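Local coordinates for putative cell adhesion protein (Parabacteroides distasonis, PDB 3LIU) that is a putative fimbrial subunit of the FimA/Mfa1 family, probably serving in cell adhesion as a building block of a pilus, at residues A[21-26]-A[169-174]; A[85-90]-A[127-132]; A[108-113]-A[213-218]. All blocks are in the same frame, centred on the assembly; numbering follows the deposited sequence. Where two conformers were deposited one is given.

Interaction 1: A[21-26]-A[169-174]; sequences LAIKSE and VPLVRD
V169 meets the end of strand 16-24 with its backbone and its CG2 methyl together, which makes the contact a compact example of an isolated beta bridge flanked by side chains. Its N-H points almost straight at A22 O (2.8 Å, 175° at the hydrogen), and its own carbonyl oxygen receives K24 N at 2.8 Å. The same V169 O also touches I23 CA at 3.2 Å, a CA-H...O contact. With CG1 of V169 anti to the backbone N (chi1 -172°), CG2 falls beside that nitrogen and faces L21 CD2 at 4.2 Å, the two side chains crossing at about a right angle. I23 and L171 cross in the same perpendicular manner, joining only through their terminal methyls, CD1 to CD1 at 4.2 Å. Toward solvent, the K24 chain bends at its third torsion and brings NZ to 4.0 Å from P170 CB, while a water bridges K24 O and L171 N where the two backbones diverge. Farther along, E26 OE1 lies near the plane of the R173 guanidinium, at its edge, in a long salt bridge whose geometry is doubtful; the carboxylate is turned steeply against the guanidinium. R173 is held chiefly elsewhere, by N357, D40 and W392. The bridge thus sits between strand 71-80, which pairs with L21 and I23, strand 82-90, whose V86, V88 and A90 meet L21, I23 and L171, and strand 127-136, which lies against V169 and L171.

Interaction 2: A[85-90]-A[127-132]; sequences HVVVVA and MSSKVL
A90 and selenomethionine M127 form one end of an antiparallel beta ladder, in a FimA-family region assigned to the transthyretin clan, and the ladder is interrupted midway. They exchange backbone bonds as a hydrogen-bonded pair, A90 N to M127 O being 2.7 Å, and A90 CB packs against M127 CB at 4.0 Å. V89 and S128 follow as a non-hydrogen-bonded pair; S128 OG is hydrogen-bonded outside the two segments, with D174 OD1 and V214 O. V86 and L132 rebuild the ladder beyond, one residue out of step, with L132 N donating to V86 O. The shift is bridged by S129, whose N donates to V88 O nearly along the C=O axis. Its OG, placed between the backbone N and the carbonyl carbon (chi1 76°), takes the place a main-chain acceptor would have in an unbroken ladder: it accepts V88 N at 3.0 Å and gives its own proton to K130 O at 2.8 Å. Without the hydroxyl, as with an alanine here, the buried V88 N would probably lose its acceptor and K130 O this donor. The buried side chains are closely packed: V86, V88 and A90 meet L21, I23 and L46, L132 lies beside V86, and V89 meets F109 and V214. The partly exposed fringe of H85, K130 and V131 is looser. The CB of K130 points away from the partner strand, and V131 CG1 meets H85 CB obliquely at 3.9 Å. Even there the backbone stays close: L132 O takes V86 N at 3.0 Å, touches H85 CA at 3.1 Å in a CA-H...O contact and lies at the imidazole edge, 3.7 Å from H85 CD2.

Interaction 3: A[108-113]-A[213-218]; sequences DFIETT and SVASTE
I110 packs its CB and CG2 on A215 CB and reaches T217 with its CD1, and its backbone oxygen is the hub of the contact, a worked case of the C-terminal part of a helix received by a loop. A215 N donates to I110 O at 3.2 Å, in the carbonyl plane and on a lone pair, whereas V214 N reaches the same oxygen only in a weak, bent bond. On the side-chain level I110 CB rests on A215 CB at 4.0 Å, and the extended second torsion (chi2 175°) carries CD1 outward to T217 OG1 at 3.6 Å. V214 wedges in from the other segment: its CG1 comes to 3.4 Å from F109 O and also meets T112 CB at 4.1 Å. The next shell fixes these groups. F109 O receives T112 N at 3.1 Å, closing the turn that delivers I110 O, while a water donates to A215 O and, weakly, to E111 OE2. E111, bent at its second torsion, and S213 both direct their polar ends to K225, by a salt bridge and a hydrogen bond respectively. S216 OG closes its own loop on E218 O at 2.6 Å. Beyond this, F109 covers V87 and V89 of strand 82-90 and joins T112 and V214 in packing on L100 of helix 94-101, so the contact seats the C-terminal part of helix 106-110 between that helix, the strand and the loop that follows strand 193-213.

In the fold
Taken together, the three contacts lie in a row through one lobe of the molecule, interactions 1 and 2 joined by the neighbouring strands 172-185 and 127-136 and interaction 3 beside them. Interactions 1 and 2 have centres 9 Å apart, as do 2 and 3, while 1 and 3 are 16 Å apart. Interaction 2 is in the middle: V172 N probably bonds S128 O, and V131 N probably bonds T217 O. Along the chain, interaction 2 is nested within the loop closed by interaction 1, whereas interaction 3 crosses both, since 108-113 lies inside both loops and 213-218 beyond them. Strand 127-136, paired with strands 82-90 and 172-185, therefore links early strands, a helix and a later loop into one packed unit.

Interaction 1: A[21-26]-A[169-174]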
loop_
_atom_site.group_PDB
_atom_site.type_symbol
_atom_site.label_atom_id
_atom_site.label_comp_id
_atom_site.label_asym_id
_atom_site.label_seq_id
_atom_site.Cartn_x
_atom_site.Cartn_y
_atom_site.Cartn_z
ATOM N N LEU A 21 -2.429 -26.410 -2.233
ATOM C CA LEU A 21 -2.385 -25.187 -3.045
ATOM C C LEU A 21 -0.955 -24.660 -3.072
ATOM O O LEU A 21 -0.306 -24.666 -2.057
ATOM C CB LEU A 21 -3.401 -24.165 -2.491
ATOM C CG LEU A 21 -3.651 -22.882 -3.284
ATOM C CD1 LEU A 21 -5.096 -22.411 -3.129
ATOM C CD2 LEU A 21 -2.657 -21.776 -2.912
ATOM N N ALA A 22 -0.450 -24.268 -4.248
ATOM C CA ALA A 22 0.888 -23.698 -4.376
ATOM C C ALA A 22 0.822 -22.247 -4.866
ATOM O O ALA A 22 0.047 -21.933 -5.805
ATOM C CB ALA A 22 1.725 -24.552 -5.286
ATOM N N ILE A 23 1.576 -21.347 -4.211
ATOM C CA ILE A 23 1.641 -19.918 -4.652
ATOM C C ILE A 23 2.999 -19.544 -5.243
ATOM O O ILE A 23 4.050 -20.132 -4.888
ATOM C CB ILE A 23 1.261 -18.931 -3.509
ATOM C CG1 ILE A 23 2.321 -18.937 -2.392
ATOM C CG2 ILE A 23 -0.132 -19.323 -2.922
ATOM C CD1 ILE A 23 3.531 -18.015 -2.607
ATOM N N LYS A 24 2.986 -18.592 -6.165
ATOM C CA LYS A 24 4.216 -18.101 -6.764
ATOM C C LYS A 24 4.906 -17.156 -5.794
ATOM O O LYS A 24 4.258 -16.291 -5.211
ATOM C CB LYS A 24 3.920 -17.364 -8.059
ATOM C CG LYS A 24 5.146 -17.035 -8.887
ATOM C CD LYS A 24 4.828 -15.907 -9.901
ATOM C CE LYS A 24 3.988 -16.418 -11.064
ATOM N NZ LYS A 24 3.264 -15.323 -11.777
ATOM N N SER A 25 6.220 -17.322 -5.627
ATOM C CA SER A 25 6.980 -16.586 -4.608
ATOM C C SER A 25 8.222 -15.928 -5.224
ATOM O O SER A 25 8.903 -16.550 -6.053
ATOM C CB SER A 25 7.408 -17.548 -3.477
ATOM O OG SER A 25 7.527 -16.866 -2.238
ATOM N N GLU A 26 8.529 -14.698 -4.793
ATOM C CA GLU A 26 9.687 -13.925 -5.310
ATOM C C GLU A 26 10.994 -14.192 -4.533
ATOM O O GLU A 26 11.146 -13.825 -3.355
ATOM C CB GLU A 26 9.361 -12.415 -5.306
ATOM C CG GLU A 26 7.945 -12.080 -5.802
ATOM C CD GLU A 26 7.799 -10.643 -6.280
ATOM O OE1 GLU A 26 8.553 -9.739 -5.830
ATOM O OE2 GLU A 26 6.906 -10.417 -7.122
ATOM N N VAL A 169 -0.144 -20.006 -7.893
ATOM C CA VAL A 169 -1.076 -18.873 -7.771
ATOM C C VAL A 169 -0.313 -17.595 -7.455
ATOM O O VAL A 169 0.421 -17.548 -6.468
ATOM C CB VAL A 169 -2.136 -19.092 -6.703
ATOM C CG1 VAL A 169 -3.204 -17.950 -6.757
ATOM C CG2 VAL A 169 -2.748 -20.474 -6.902
ATOM N N PRO A 170 -0.435 -16.571 -8.326
ATOM C CA PRO A 170 0.229 -15.287 -8.028
ATOM C C PRO A 170 -0.479 -14.540 -6.917
ATOM O O PRO A 170 -1.701 -14.663 -6.757
ATOM C CB PRO A 170 0.149 -14.491 -9.354
ATOM C CG PRO A 170 -0.772 -15.194 -10.221
ATOM C CD PRO A 170 -1.200 -16.521 -9.581
ATOM N N LEU A 171 0.305 -13.836 -6.115
ATOM C CA LEU A 171 -0.211 -12.982 -5.046
ATOM C C LEU A 171 0.187 -11.561 -5.359
ATOM O O LEU A 171 1.255 -11.346 -5.906
ATOM C CB LEU A 171 0.325 -13.407 -3.681
ATOM C CG LEU A 171 0.077 -14.844 -3.217
ATOM C CD1 LEU A 171 0.705 -15.051 -1.813
ATOM C CD2 LEU A 171 -1.405 -15.241 -3.289
ATOM N N VAL A 172 -0.686 -10.604 -5.040
ATOM C CA VAL A 172 -0.403 -9.198 -5.206
ATOM C C VAL A 172 -0.477 -8.484 -3.877
ATOM O O VAL A 172 -1.447 -8.632 -3.151
ATOM C CB VAL A 172 -1.363 -8.533 -6.206
ATOM C CG1 VAL A 172 -1.012 -7.022 -6.354
ATOM C CG2 VAL A 172 -1.289 -9.246 -7.532
ATOM N N ARG A 173 0.546 -7.695 -3.570
ATOM C CA ARG A 173 0.592 -6.984 -2.287
ATOM C C ARG A 173 -0.617 -6.074 -2.122
ATOM O O ARG A 173 -1.142 -5.557 -3.087
ATOM C CB ARG A 173 1.858 -6.154 -2.147
ATOM C CG ARG A 173 3.153 -6.945 -2.084
ATOM C CD ARG A 173 4.346 -5.987 -1.935
ATOM N NE ARG A 173 5.656 -6.646 -2.044
ATOM C CZ ARG A 173 6.251 -7.022 -3.187
ATOM N NH1 ARG A 173 5.666 -6.853 -4.340
ATOM N NH2 ARG A 173 7.456 -7.592 -3.172
ATOM N N ASP A 174 -1.026 -5.882 -0.874
ATOM C CA ASP A 174 -2.135 -5.026 -0.534
ATOM C C ASP A 174 -1.631 -3.601 -0.166
ATOM O O ASP A 174 -2.434 -2.730 0.118
ATOM C CB ASP A 174 -2.932 -5.636 0.639
ATOM C CG ASP A 174 -3.869 -6.799 0.221
ATOM O OD1 ASP A 174 -3.882 -7.245 -0.945
ATOM O OD2 ASP A 174 -4.638 -7.268 1.102
HETATM O O HOH W 1 3.251 -14.144 -6.206
#

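Interaction 2: A[85-90]-A[127-132]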
loop_
_atom_site.group_PDB
_atom_site.type_symbol
_atom_site.label_atom_id
_atom_site.label_comp_id
_atom_site.label_asym_id
_atom_site.label_seq_id
_atom_site.Cartn_x
_atom_site.Cartn_y
_atom_site.Cartn_z
ATOM N N HIS A 85 -15.300 -21.153 -5.128
ATOM C CA HIS A 85 -14.524 -19.950 -5.293
ATOM C C HIS A 85 -13.465 -19.917 -4.183
ATOM O O HIS A 85 -13.780 -20.123 -3.024
ATOM C CB HIS A 85 -15.424 -18.739 -5.273
ATOM C CG HIS A 85 -16.267 -18.596 -6.498
ATOM N ND1 HIS A 85 -17.641 -18.564 -6.455
ATOM C CD2 HIS A 85 -15.931 -18.490 -7.806
ATOM C CE1 HIS A 85 -18.117 -18.439 -7.679
ATOM N NE2 HIS A 85 -17.101 -18.404 -8.520
ATOM N N VAL A 86 -12.207 -19.727 -4.578
ATOM C CA VAL A 86 -11.049 -19.848 -3.695
ATOM C C VAL A 86 -10.247 -18.570 -3.775
ATOM O O VAL A 86 -9.987 -18.084 -4.860
ATOM C CB VAL A 86 -10.164 -21.006 -4.150
ATOM C CG1 VAL A 86 -8.939 -21.148 -3.291
ATOM C CG2 VAL A 86 -10.975 -22.306 -4.182
ATOM N N VAL A 87 -9.863 -18.049 -2.614
ATOM C CA VAL A 87 -8.998 -16.885 -2.519
ATOM C C VAL A 87 -7.920 -17.146 -1.453
ATOM O O VAL A 87 -8.162 -17.795 -0.433
ATOM C CB VAL A 87 -9.812 -15.575 -2.259
ATOM C CG1 VAL A 87 -10.805 -15.743 -1.091
ATOM C CG2 VAL A 87 -8.878 -14.372 -2.024
ATOM N N VAL A 88 -6.721 -16.653 -1.708
ATOM C CA VAL A 88 -5.602 -16.881 -0.846
ATOM C C VAL A 88 -5.112 -15.537 -0.362
ATOM O O VAL A 88 -4.917 -14.614 -1.164
ATOM C CB VAL A 88 -4.477 -17.578 -1.627
ATOM C CG1 VAL A 88 -3.247 -17.846 -0.734
ATOM C CG2 VAL A 88 -5.015 -18.856 -2.239
ATOM N N VAL A 89 -4.886 -15.446 0.948
ATOM C CA VAL A 89 -4.317 -14.281 1.572
ATOM C C VAL A 89 -3.006 -14.655 2.261
ATOM O O VAL A 89 -2.958 -15.533 3.115
ATOM C CB VAL A 89 -5.291 -13.649 2.626
ATOM C CG1 VAL A 89 -4.581 -12.452 3.369
ATOM C CG2 VAL A 89 -6.593 -13.169 1.950
ATOM N N ALA A 90 -1.938 -13.961 1.927
ATOM C CA ALA A 90 -0.652 -14.131 2.624
ATOM C C ALA A 90 -0.505 -13.150 3.764
ATOM O O ALA A 90 -0.847 -11.963 3.633
ATOM C CB ALA A 90 0.546 -13.958 1.642
HETATM N N MSE A 127 -0.752 -9.865 1.318
HETATM C CA MSE A 127 -0.921 -10.012 -0.146
HETATM C C MSE A 127 -2.137 -10.900 -0.413
HETATM O O MSE A 127 -2.479 -11.734 0.423
HETATM C CB MSE A 127 0.301 -10.732 -0.762
HETATM C CG MSE A 127 1.620 -10.122 -0.461
HETATM SE SE MSE A 127 2.999 -11.474 -0.515
HETATM C CE MSE A 127 4.481 -10.354 0.138
ATOM N N SER A 128 -2.742 -10.773 -1.582
ATOM C CA SER A 128 -3.847 -11.644 -1.959
ATOM C C SER A 128 -3.814 -12.055 -3.408
ATOM O O SER A 128 -3.276 -11.361 -4.230
ATOM C CB SER A 128 -5.190 -10.966 -1.732
ATOM O OG SER A 128 -5.194 -9.662 -2.278
ATOM N N SER A 129 -4.438 -13.192 -3.679
ATOM C CA SER A 129 -4.734 -13.661 -5.022
ATOM C C SER A 129 -6.050 -13.092 -5.490
ATOM O O SER A 129 -6.766 -12.468 -4.728
ATOM C CB SER A 129 -4.837 -15.183 -5.007
ATOM O OG SER A 129 -6.072 -15.634 -4.441
ATOM N N LYS A 130 -6.367 -13.326 -6.749
ATOM C CA LYS A 130 -7.719 -13.062 -7.253
ATOM C C LYS A 130 -8.616 -14.165 -6.786
ATOM O O LYS A 130 -8.136 -15.154 -6.213
ATOM C CB LYS A 130 -7.717 -13.021 -8.765
ATOM C CG LYS A 130 -7.571 -14.387 -9.477
ATOM C CD LYS A 130 -7.742 -14.207 -10.997
ATOM C CE LYS A 130 -7.189 -15.369 -11.834
ATOM N NZ LYS A 130 -7.795 -15.256 -13.201
ATOM N N VAL A 131 -9.912 -14.046 -7.068
ATOM C CA VAL A 131 -10.832 -15.121 -6.765
ATOM C C VAL A 131 -10.778 -16.176 -7.870
ATOM O O VAL A 131 -10.957 -15.835 -9.025
ATOM C CB VAL A 131 -12.290 -14.606 -6.585
ATOM C CG1 VAL A 131 -13.250 -15.755 -6.368
ATOM C CG2 VAL A 131 -12.380 -13.633 -5.395
ATOM N N LEU A 132 -10.495 -17.426 -7.499
ATOM C CA LEU A 132 -10.367 -18.551 -8.439
ATOM C C LEU A 132 -11.668 -19.311 -8.509
ATOM O O LEU A 132 -12.385 -19.421 -7.514
ATOM C CB LEU A 132 -9.249 -19.524 -7.984
ATOM C CG LEU A 132 -7.902 -18.869 -7.638
ATOM C CD1 LEU A 132 -6.854 -19.866 -7.126
ATOM C CD2 LEU A 132 -7.380 -18.183 -8.855
#

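Interaction 3: A[108-113]-A[213-218]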
loop_
_atom_site.group_PDB
_atom_site.type_symbol
_atom_site.label_atom_id
_atom_site.label_comp_id
_atom_site.label_asym_id
_atom_site.label_seq_id
_atom_site.Cartn_x
_atom_site.Cartn_y
_atom_site.Cartn_z
ATOM N N ASP A 108 -17.896 -11.226 1.901
ATOM C CA ASP A 108 -17.458 -10.860 3.271
ATOM C C ASP A 108 -15.981 -11.193 3.482
ATOM O O ASP A 108 -15.274 -10.442 4.139
ATOM C CB ASP A 108 -18.313 -11.520 4.373
ATOM C CG ASP A 108 -19.738 -10.941 4.417
ATOM O OD1 ASP A 108 -19.801 -9.726 4.527
ATOM O OD2 ASP A 108 -20.775 -11.662 4.325
ATOM N N PHE A 109 -15.509 -12.288 2.879
ATOM C CA PHE A 109 -14.102 -12.670 3.038
ATOM C C PHE A 109 -13.220 -11.544 2.464
ATOM O O PHE A 109 -12.420 -10.964 3.172
ATOM C CB PHE A 109 -13.850 -14.046 2.397
ATOM C CG PHE A 109 -12.438 -14.555 2.533
ATOM C CD1 PHE A 109 -11.444 -14.138 1.661
ATOM C CD2 PHE A 109 -12.129 -15.500 3.476
ATOM C CE1 PHE A 109 -10.126 -14.599 1.789
ATOM C CE2 PHE A 109 -10.856 -15.984 3.603
ATOM C CZ PHE A 109 -9.841 -15.519 2.753
ATOM N N ILE A 110 -13.414 -11.195 1.203
ATOM C CA ILE A 110 -12.473 -10.306 0.503
ATOM C C ILE A 110 -12.623 -8.843 0.992
ATOM O O ILE A 110 -11.677 -8.055 0.928
ATOM C CB ILE A 110 -12.580 -10.410 -1.061
ATOM C CG1 ILE A 110 -13.877 -9.779 -1.569
ATOM C CG2 ILE A 110 -12.428 -11.868 -1.510
ATOM C CD1 ILE A 110 -13.993 -9.741 -3.166
ATOM N N GLU A 111 -13.819 -8.507 1.482
ATOM C CA GLU A 111 -14.095 -7.189 2.103
ATOM C C GLU A 111 -13.575 -7.045 3.526
ATOM O O GLU A 111 -13.684 -5.953 4.084
ATOM C CB GLU A 111 -15.600 -6.877 2.084
ATOM C CG GLU A 111 -16.142 -6.552 0.686
ATOM C CD GLU A 111 -15.716 -5.134 0.233
ATOM O OE1 GLU A 111 -15.501 -4.210 1.068
ATOM O OE2 GLU A 111 -15.562 -4.946 -0.975
ATOM N N THR A 112 -13.044 -8.108 4.125
ATOM C CA THR A 112 -12.450 -8.022 5.435
ATOM C C THR A 112 -11.446 -6.860 5.548
ATOM O O THR A 112 -10.612 -6.669 4.683
ATOM C CB THR A 112 -11.752 -9.338 5.837
ATOM O OG1 THR A 112 -12.709 -10.381 5.833
ATOM C CG2 THR A 112 -11.181 -9.238 7.223
ATOM N N THR A 113 -11.577 -6.059 6.602
ATOM C CA THR A 113 -10.763 -4.858 6.740
ATOM C C THR A 113 -9.400 -5.211 7.337
ATOM O O THR A 113 -9.340 -5.828 8.391
ATOM C CB THR A 113 -11.453 -3.809 7.601
ATOM O OG1 THR A 113 -12.662 -3.402 6.938
ATOM C CG2 THR A 113 -10.520 -2.575 7.777
ATOM N N SER A 213 -9.562 -3.196 2.108
ATOM C CA SER A 213 -10.070 -4.573 1.928
ATOM C C SER A 213 -8.850 -5.524 1.772
ATOM O O SER A 213 -7.793 -5.107 1.322
ATOM C CB SER A 213 -10.973 -4.652 0.681
ATOM O OG SER A 213 -12.155 -3.924 0.904
ATOM N N VAL A 214 -9.015 -6.790 2.123
ATOM C CA VAL A 214 -7.919 -7.738 2.067
ATOM C C VAL A 214 -7.654 -8.239 0.629
ATOM O O VAL A 214 -6.529 -8.576 0.300
ATOM C CB VAL A 214 -8.123 -8.913 3.044
ATOM C CG1 VAL A 214 -9.233 -9.872 2.589
ATOM C CG2 VAL A 214 -6.799 -9.643 3.275
ATOM N N ALA A 215 -8.689 -8.314 -0.200
ATOM C CA ALA A 215 -8.538 -8.879 -1.542
ATOM C C ALA A 215 -9.576 -8.298 -2.472
ATOM O O ALA A 215 -10.577 -7.731 -1.997
ATOM C CB ALA A 215 -8.618 -10.383 -1.487
ATOM N N SER A 216 -9.299 -8.420 -3.782
ATOM C CA SER A 216 -10.191 -8.062 -4.858
ATOM C C SER A 216 -10.577 -9.288 -5.693
ATOM O O SER A 216 -9.837 -10.280 -5.763
ATOM C CB SER A 216 -9.539 -7.023 -5.779
ATOM O OG SER A 216 -8.385 -7.559 -6.379
ATOM N N THR A 217 -11.717 -9.194 -6.370
ATOM C CA THR A 217 -12.198 -10.270 -7.225
ATOM C C THR A 217 -11.251 -10.562 -8.377
ATOM O O THR A 217 -10.903 -11.734 -8.667
ATOM C CB THR A 217 -13.573 -9.926 -7.826
ATOM O OG1 THR A 217 -14.523 -9.858 -6.766
ATOM C CG2 THR A 217 -13.988 -10.985 -8.773
ATOM N N GLU A 218 -10.818 -9.491 -9.024
ATOM C CA GLU A 218 -9.883 -9.597 -10.111
ATOM C C GLU A 218 -8.439 -9.484 -9.602
ATOM O O GLU A 218 -8.140 -8.975 -8.502
ATOM C CB GLU A 218 -10.174 -8.541 -11.193
ATOM C CG GLU A 218 -11.631 -8.499 -11.726
ATOM C CD GLU A 218 -12.109 -9.835 -12.283
ATOM O OE1 GLU A 218 -11.278 -10.554 -12.880
ATOM O OE2 GLU A 218 -13.317 -10.163 -12.132
HETATM O O HOH W 2 -12.856 -6.359 -2.481
#